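Local coordinates for Low molecular weight phosphotyrosine protein phosphatase (PDB 6U1P) that probably hydrolyses phosphotyrosine in proteins, as a low molecular weight tyrosine phosphatase linked to control of exopolysaccharide synthesis and biofilm formation in Vibrio cholerae, at residues V11-L16 with A42-T47; K49-D54 with P67-V72. All blocks are in the same frame, centred on the assembly; numbering follows the deposited sequence.

Interaction 1 (V11-L16 with A42-T47); sequences VCTGNL and AGTLKT
Asn15 lays one face of its carboxamide over the backbone of Ala42, with CG 3.5 Å from Ala42 CA. ND2 sits over Ala42 N, but both are donors and do not bond. The polar edges point elsewhere: ND2 bonds to the hydroxyls of Ser19 and Ser41, and OD1 accepts from Gln73 N. These three bonds fix the amide rotation. Its CG stands opposite the backbone N (chi1 -162°), which directs the group at the neighbouring strand. The strand ends pair in parallel. Cys12 N donates to Ala42 O at 3.2 Å, and Thr44 N to Cys12 O at 3.1 Å. The Thr13 carbonyl takes Leu45 N at 2.9 Å, with a weak addition from Thr44 OG1. On the Val11 face, CG1 meets Thr44 CG2 at 3.7 Å, the side chains crossing at about a right angle. Gly43, with no side chain, lets the turn at Thr13 to Asn15 pass close by. A glycerol, probably from the crystallisation liquor, bonds weakly to N of Thr13, Gly14 and Leu16. Segment 11-16 holds most of the phosphate-binding P-loop of tyrosine phosphatases, the CX5R motif from predicted nucleophile Cys12 to Arg18, paired here with the end of strand 37-43.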
ATOM      1  N   VAL B  11      -7.305 -13.216 -13.812  1.00 56.61           N
ATOM      2  CA  VAL B  11      -7.990 -13.316 -12.531  1.00 56.97           C
ATOM      3  C   VAL B  11      -6.978 -13.272 -11.401  1.00 60.61           C
ATOM      4  O   VAL B  11      -6.001 -14.032 -11.400  1.00 65.34           O
ATOM      5  CB  VAL B  11      -8.808 -14.619 -12.434  1.00 62.66           C
ATOM      6  CG1 VAL B  11      -9.407 -14.783 -11.030  1.00 55.98           C
ATOM      7  CG2 VAL B  11      -9.883 -14.670 -13.498  1.00 56.15           C
ATOM      8  N   CYS B  12      -7.200 -12.376 -10.450  1.00 56.32           N
ATOM      9  CA  CYS B  12      -6.499 -12.423  -9.173  1.00 58.53           C
ATOM     10  C   CYS B  12      -7.533 -12.528  -8.051  1.00 58.92           C
ATOM     11  O   CYS B  12      -8.672 -12.876  -8.347  1.00 60.54           O
ATOM     12  CB  CYS B  12      -5.519 -11.255  -9.104  1.00 56.58           C
ATOM     13  SG  CYS B  12      -6.284  -9.586  -9.072  1.00 51.83           S
ATOM     14  N   THR B  13      -7.186 -12.281  -6.782  1.00 58.06           N
ATOM     15  CA  THR B  13      -8.171 -12.474  -5.715  1.00 59.89           C
ATOM     16  C   THR B  13      -9.288 -11.422  -5.737  1.00 56.19           C
ATOM     17  O   THR B  13     -10.469 -11.781  -5.730  1.00 61.28           O
ATOM     18  CB  THR B  13      -7.482 -12.492  -4.341  1.00 67.24           C
ATOM     19  OG1 THR B  13      -6.314 -13.325  -4.391  1.00 68.83           O
ATOM     20  CG2 THR B  13      -8.415 -13.070  -3.286  1.00 64.80           C
ATOM     21  N   GLY B  14      -8.954 -10.124  -5.718  1.00 53.48           N
ATOM     22  CA  GLY B  14      -9.963  -9.076  -5.592  1.00 52.04           C
ATOM     23  C   GLY B  14     -10.232  -8.230  -6.832  1.00 55.05           C
ATOM     24  O   GLY B  14     -11.050  -7.309  -6.793  1.00 52.31           O
ATOM     25  N   ASN B  15      -9.534  -8.526  -7.932  1.00 48.56           N
ATOM     26  CA  ASN B  15      -9.583  -7.735  -9.157  1.00 48.24           C
ATOM     27  C   ASN B  15      -9.193  -6.288  -8.885  1.00 49.63           C
ATOM     28  O   ASN B  15      -9.705  -5.373  -9.528  1.00 45.84           O
ATOM     29  CB  ASN B  15     -10.972  -7.809  -9.808  1.00 50.26           C
ATOM     30  CG  ASN B  15     -10.983  -7.374 -11.278  1.00 53.90           C
ATOM     31  OD1 ASN B  15     -11.922  -6.708 -11.725  1.00 56.65           O
ATOM     32  ND2 ASN B  15      -9.968  -7.788 -12.043  1.00 55.48           N
ATOM     33  N   LEU B  16      -8.302  -6.058  -7.917  1.00 46.42           N
ATOM     34  CA  LEU B  16      -7.924  -4.701  -7.549  1.00 51.76           C
ATOM     35  C   LEU B  16      -6.547  -4.273  -8.044  1.00 53.97           C
ATOM     36  O   LEU B  16      -6.333  -3.074  -8.254  1.00 47.58           O
ATOM     37  CB  LEU B  16      -7.958  -4.526  -6.019  1.00 55.64           C
ATOM     38  CG  LEU B  16      -9.303  -4.789  -5.325  1.00 63.27           C
ATOM     39  CD1 LEU B  16      -9.269  -4.478  -3.809  1.00 59.62           C
ATOM     40  CD2 LEU B  16     -10.405  -3.993  -6.025  1.00 56.76           C
ATOM     41  N   ALA B  42     -10.949 -10.176 -13.688  1.00 47.33           N
ATOM     42  CA  ALA B  42     -11.962 -10.448 -12.675  1.00 49.85           C
ATOM     43  C   ALA B  42     -11.269 -10.986 -11.429  1.00 52.58           C
ATOM     44  O   ALA B  42     -10.119 -11.437 -11.481  1.00 49.57           O
ATOM     45  CB  ALA B  42     -13.023 -11.438 -13.182  1.00 46.53           C
ATOM     46  N   GLY B  43     -11.990 -10.956 -10.312  1.00 54.67           N
ATOM     47  CA  GLY B  43     -11.487 -11.457  -9.044  1.00 55.88           C
ATOM     48  C   GLY B  43     -12.278 -12.678  -8.610  1.00 59.87           C
ATOM     49  O   GLY B  43     -13.427 -12.867  -9.021  1.00 61.38           O
ATOM     50  N   THR B  44     -11.637 -13.551  -7.828  1.00 62.77           N
ATOM     51  CA  THR B  44     -12.376 -14.688  -7.298  1.00 64.62           C
ATOM     52  C   THR B  44     -13.341 -14.261  -6.195  1.00 66.60           C
ATOM     53  O   THR B  44     -14.381 -14.899  -6.014  1.00 72.83           O
ATOM     54  CB  THR B  44     -11.417 -15.784  -6.802  1.00 64.88           C
ATOM     55  OG1 THR B  44     -10.444 -15.236  -5.903  1.00 63.23           O
ATOM     56  CG2 THR B  44     -10.696 -16.464  -7.973  1.00 55.67           C
ATOM     57  N   LEU B  45     -13.042 -13.187  -5.468  1.00 66.34           N
ATOM     58  CA  LEU B  45     -13.807 -12.817  -4.282  1.00 73.68           C
ATOM     59  C   LEU B  45     -14.535 -11.495  -4.495  1.00 77.92           C
ATOM     60  O   LEU B  45     -13.965 -10.546  -5.041  1.00 75.12           O
ATOM     61  CB  LEU B  45     -12.895 -12.767  -3.056  1.00 78.83           C
ATOM     62  CG  LEU B  45     -13.473 -12.610  -1.647  1.00 83.90           C
ATOM     63  CD1 LEU B  45     -13.785 -11.165  -1.257  1.00 84.47           C
ATOM     64  CD2 LEU B  45     -14.745 -13.463  -1.542  1.00 84.79           C
ATOM     65  N   LYS B  46     -15.807 -11.453  -4.092  1.00 88.46           N
ATOM     66  CA  LYS B  46     -16.632 -10.250  -4.155  1.00 97.10           C
ATOM     67  C   LYS B  46     -16.071  -9.183  -3.227  1.00102.41           C
ATOM     68  O   LYS B  46     -16.211  -9.276  -2.003  1.00113.79           O
ATOM     69  CB  LYS B  46     -18.087 -10.578  -3.772  1.00104.56           C
ATOM     70  CG  LYS B  46     -19.010  -9.379  -3.566  1.00106.75           C
ATOM     71  CD  LYS B  46     -19.838  -9.544  -2.283  1.00111.28           C
ATOM     72  CE  LYS B  46     -21.122  -8.714  -2.320  1.00114.57           C
ATOM     73  NZ  LYS B  46     -21.774  -8.485  -0.984  1.00117.80           N
ATOM     74  N   THR B  47     -15.492  -8.133  -3.792  1.00 93.40           N
ATOM     75  CA  THR B  47     -15.058  -6.997  -2.997  1.00 90.03           C
ATOM     76  C   THR B  47     -16.112  -5.902  -3.052  1.00 84.96           C
ATOM     77  O   THR B  47     -17.037  -5.934  -3.867  1.00 83.57           O
ATOM     78  CB  THR B  47     -13.717  -6.452  -3.509  1.00 91.09           C
ATOM     79  OG1 THR B  47     -13.268  -5.392  -2.657  1.00 96.00           O
ATOM     80  CG2 THR B  47     -13.866  -5.904  -4.922  1.00 83.92           C
TER

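Interaction 2 (K49-D54 with P67-V72); sequences KTMPDD and PMVNPV
Val72 presses its CG2 methyl onto the backbone of Thr50 and Met51. In this low molecular weight phosphatase fold, the contact joins the loop leading into helix 54-62 to the loop that follows that helix. Apart from Asp54, which opens the helix, both segments are loop.

The tight part centres on Val72. Its CG2 lies 3.5 Å from Met51 C and equally close to Thr50 O. The methyl stands opposite the carbonyl carbon of Val72, beside its backbone N, and this turns it to the partner loop. CB of the same residue lies 3.7 Å from Lys49 O. One backbone hydrogen bond ties the loops here: Val72 N donates to Thr50 O at 2.9 Å. The N-H points well at the oxygen (157°), but the donor stands above the carbonyl plane, 36° out of it. Pro71 CA adds a CH...O contact to the same oxygen.

Pro52 is the buried residue of the contact. The CG corner of its ring points at Val69, 4.2 Å from Val69 CB. Pro20 of helix 18-32 also touches Pro52, while Ile24 and Leu57 touch Val69. Next to Pro52, Asp53 is the N-cap of helix 54-62, its OD1 taking Lys55 N.

The outer side is looser and more exposed. Thr50 and Pro71 lie there, and the Thr50 side chain starts off away from the other loop. Lys49 turns its ammonium group back along its own loop, where NZ makes weak bonds to the carbonyls of Met51 and Pro52. Met51 also starts away, but bends at chi2 (-65°) and chi3 and folds back over this side. SD passes Val69 CG2 at 4.1 Å, and the terminal CE methyl makes the close contact there, 3.6 Å from Pro71 CA.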
ATOM      1  N   LYS B  49     -15.421  -2.895  -3.812  1.00 81.83           N
ATOM      2  CA  LYS B  49     -14.843  -1.780  -4.538  1.00 77.50           C
ATOM      3  C   LYS B  49     -15.428  -1.688  -5.942  1.00 70.96           C
ATOM      4  O   LYS B  49     -15.899  -2.672  -6.523  1.00 71.74           O
ATOM      5  CB  LYS B  49     -13.321  -1.918  -4.604  1.00 77.92           C
ATOM      6  CG  LYS B  49     -12.576  -1.270  -3.448  1.00 83.15           C
ATOM      7  CD  LYS B  49     -11.893   0.027  -3.889  1.00 84.93           C
ATOM      8  CE  LYS B  49     -10.494  -0.235  -4.463  1.00 81.91           C
ATOM      9  NZ  LYS B  49      -9.873   0.984  -5.072  1.00 78.38           N
ATOM     10  N   THR B  50     -15.374  -0.481  -6.493  1.00 62.35           N
ATOM     11  CA  THR B  50     -15.884  -0.204  -7.830  1.00 60.61           C
ATOM     12  C   THR B  50     -14.781  -0.169  -8.880  1.00 54.73           C
ATOM     13  O   THR B  50     -14.945  -0.744  -9.960  1.00 50.43           O
ATOM     14  CB  THR B  50     -16.642   1.131  -7.842  1.00 66.19           C
ATOM     15  OG1 THR B  50     -17.781   1.046  -6.974  1.00 69.33           O
ATOM     16  CG2 THR B  50     -17.086   1.504  -9.259  1.00 61.45           C
ATOM     17  N   MET B  51     -13.638   0.443  -8.557  1.00 51.86           N
ATOM     18  CA  MET B  51     -12.485   0.705  -9.402  1.00 52.04           C
ATOM     19  C   MET B  51     -11.253   0.020  -8.831  1.00 47.05           C
ATOM     20  O   MET B  51     -11.176  -0.212  -7.625  1.00 53.54           O
ATOM     21  CB  MET B  51     -12.188   2.212  -9.504  1.00 59.44           C
ATOM     22  CG  MET B  51     -13.127   3.019 -10.376  1.00 69.17           C
ATOM     23  SD  MET B  51     -13.010   2.539 -12.107  1.00 73.64           S
ATOM     24  CE  MET B  51     -14.599   1.738 -12.286  1.00 56.03           C
ATOM     25  N   PRO B  52     -10.266  -0.275  -9.664  1.00 47.96           N
ATOM     26  CA  PRO B  52      -9.015  -0.875  -9.173  1.00 47.17           C
ATOM     27  C   PRO B  52      -8.234   0.080  -8.276  1.00 50.85           C
ATOM     28  O   PRO B  52      -8.540   1.263  -8.163  1.00 56.26           O
ATOM     29  CB  PRO B  52      -8.240  -1.170 -10.460  1.00 44.65           C
ATOM     30  CG  PRO B  52      -9.279  -1.271 -11.517  1.00 49.64           C
ATOM     31  CD  PRO B  52     -10.347  -0.278 -11.134  1.00 51.84           C
ATOM     32  N   ASP B  53      -7.209  -0.471  -7.624  1.00 54.20           N
ATOM     33  CA  ASP B  53      -6.410   0.288  -6.664  1.00 51.64           C
ATOM     34  C   ASP B  53      -5.641   1.404  -7.354  1.00 44.14           C
ATOM     35  O   ASP B  53      -4.982   1.178  -8.372  1.00 41.13           O
ATOM     36  CB  ASP B  53      -5.427  -0.641  -5.940  1.00 58.03           C
ATOM     37  CG  ASP B  53      -4.754   0.018  -4.719  1.00 70.96           C
ATOM     38  OD1 ASP B  53      -4.265   1.172  -4.795  1.00 72.17           O
ATOM     39  OD2 ASP B  53      -4.708  -0.643  -3.665  1.00 77.84           O
ATOM     40  N   ASP B  54      -5.678   2.598  -6.748  1.00 45.37           N
ATOM     41  CA  ASP B  54      -4.936   3.745  -7.271  1.00 57.18           C
ATOM     42  C   ASP B  54      -3.449   3.449  -7.405  1.00 55.33           C
ATOM     43  O   ASP B  54      -2.800   3.934  -8.339  1.00 50.97           O
ATOM     44  CB  ASP B  54      -5.150   4.970  -6.381  1.00 63.52           C
ATOM     45  CG  ASP B  54      -6.454   5.676  -6.685  1.00 72.50           C
ATOM     46  OD1 ASP B  54      -7.177   5.208  -7.597  1.00 70.41           O
ATOM     47  OD2 ASP B  54      -6.756   6.687  -6.017  1.00 80.80           O
ATOM     48  N   PRO B  67      -3.861   3.809 -18.019  1.00 45.43           N
ATOM     49  CA  PRO B  67      -4.832   2.949 -17.321  1.00 49.69           C
ATOM     50  C   PRO B  67      -6.274   3.419 -17.521  1.00 55.94           C
ATOM     51  O   PRO B  67      -6.895   4.072 -16.674  1.00 60.68           O
ATOM     52  CB  PRO B  67      -4.402   3.076 -15.857  1.00 45.04           C
ATOM     53  CG  PRO B  67      -3.814   4.461 -15.756  1.00 44.70           C
ATOM     54  CD  PRO B  67      -3.313   4.855 -17.142  1.00 46.02           C
ATOM     55  N   MET B  68      -6.875   3.041 -18.651  1.00 47.91           N
ATOM     56  CA  MET B  68      -8.314   3.223 -18.814  1.00 51.73           C
ATOM     57  C   MET B  68      -8.950   1.897 -18.438  1.00 46.65           C
ATOM     58  O   MET B  68      -8.634   0.878 -19.037  1.00 43.54           O
ATOM     59  CB  MET B  68      -8.699   3.633 -20.229  1.00 55.30           C
ATOM     60  CG  MET B  68     -10.144   3.404 -20.517  1.00 65.98           C
ATOM     61  SD  MET B  68     -10.707   4.372 -21.906  1.00 77.32           S
ATOM     62  CE  MET B  68      -9.841   3.595 -23.244  1.00 76.91           C
ATOM     63  N   VAL B  69      -9.797   1.896 -17.413  1.00 43.67           N
ATOM     64  CA  VAL B  69     -10.013   0.703 -16.598  1.00 48.19           C
ATOM     65  C   VAL B  69     -11.490   0.344 -16.543  1.00 48.98           C
ATOM     66  O   VAL B  69     -12.364   1.213 -16.409  1.00 49.41           O
ATOM     67  CB  VAL B  69      -9.462   0.849 -15.164  1.00 49.05           C
ATOM     68  CG1 VAL B  69      -8.003   0.576 -15.179  1.00 53.78           C
ATOM     69  CG2 VAL B  69      -9.745   2.240 -14.586  1.00 42.09           C
ATOM     70  N   ASN B  70     -11.753  -0.941 -16.645  1.00 47.82           N
ATOM     71  CA  ASN B  70     -13.088  -1.437 -16.403  1.00 49.58           C
ATOM     72  C   ASN B  70     -13.399  -1.521 -14.909  1.00 51.77           C
ATOM     73  O   ASN B  70     -12.493  -1.608 -14.078  1.00 40.17           O
ATOM     74  CB  ASN B  70     -13.248  -2.789 -17.066  1.00 50.66           C
ATOM     75  CG  ASN B  70     -13.394  -2.651 -18.569  1.00 50.37           C
ATOM     76  OD1 ASN B  70     -14.384  -2.099 -19.042  1.00 51.72           O
ATOM     77  ND2 ASN B  70     -12.377  -3.074 -19.317  1.00 43.41           N
ATOM     78  N   PRO B  71     -14.677  -1.456 -14.555  1.00 43.82           N
ATOM     79  CA  PRO B  71     -15.074  -1.697 -13.166  1.00 47.57           C
ATOM     80  C   PRO B  71     -14.617  -3.067 -12.703  1.00 48.27           C
ATOM     81  O   PRO B  71     -14.477  -3.999 -13.494  1.00 47.17           O
ATOM     82  CB  PRO B  71     -16.607  -1.620 -13.215  1.00 49.66           C
ATOM     83  CG  PRO B  71     -16.920  -0.824 -14.449  1.00 49.77           C
ATOM     84  CD  PRO B  71     -15.833  -1.178 -15.423  1.00 46.97           C
ATOM     85  N   VAL B  72     -14.331  -3.145 -11.403  1.00 51.21           N
ATOM     86  CA  VAL B  72     -14.075  -4.409 -10.725  1.00 52.00           C
ATOM     87  C   VAL B  72     -15.234  -5.380 -10.951  1.00 53.27           C
ATOM     88  O   VAL B  72     -16.409  -5.004 -10.842  1.00 50.49           O
ATOM     89  CB  VAL B  72     -13.873  -4.137  -9.220  1.00 55.12           C
ATOM     90  CG1 VAL B  72     -13.759  -5.462  -8.432  1.00 51.07           C
ATOM     91  CG2 VAL B  72     -12.667  -3.223  -8.989  1.00 44.57           C
TER

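How the interactions relate
Interaction 1 is the more buried, where two parallel strands end at the predicted active site. Interaction 2 lies nearer the surface and joins two loops around helix 54-62. Several backbone bonds and a fixed amide hold interaction 1. A single backbone bond and mostly apolar contacts hold interaction 2. The two touch directly, although their centres are about 11 Å apart. Leu16 O and Asp53 N lie 2.8 Å apart, a probable hydrogen bond. Val72 bridges the contacts, with its CG1 3.5 Å from Thr47 CG2 and its CA packed against Asn15 OD1. Loop 67-72 packs against the P-loop, while loop 49-54 continues the chain from segment 42-47 into helix 54-62 and meets the P-loop side at Leu16.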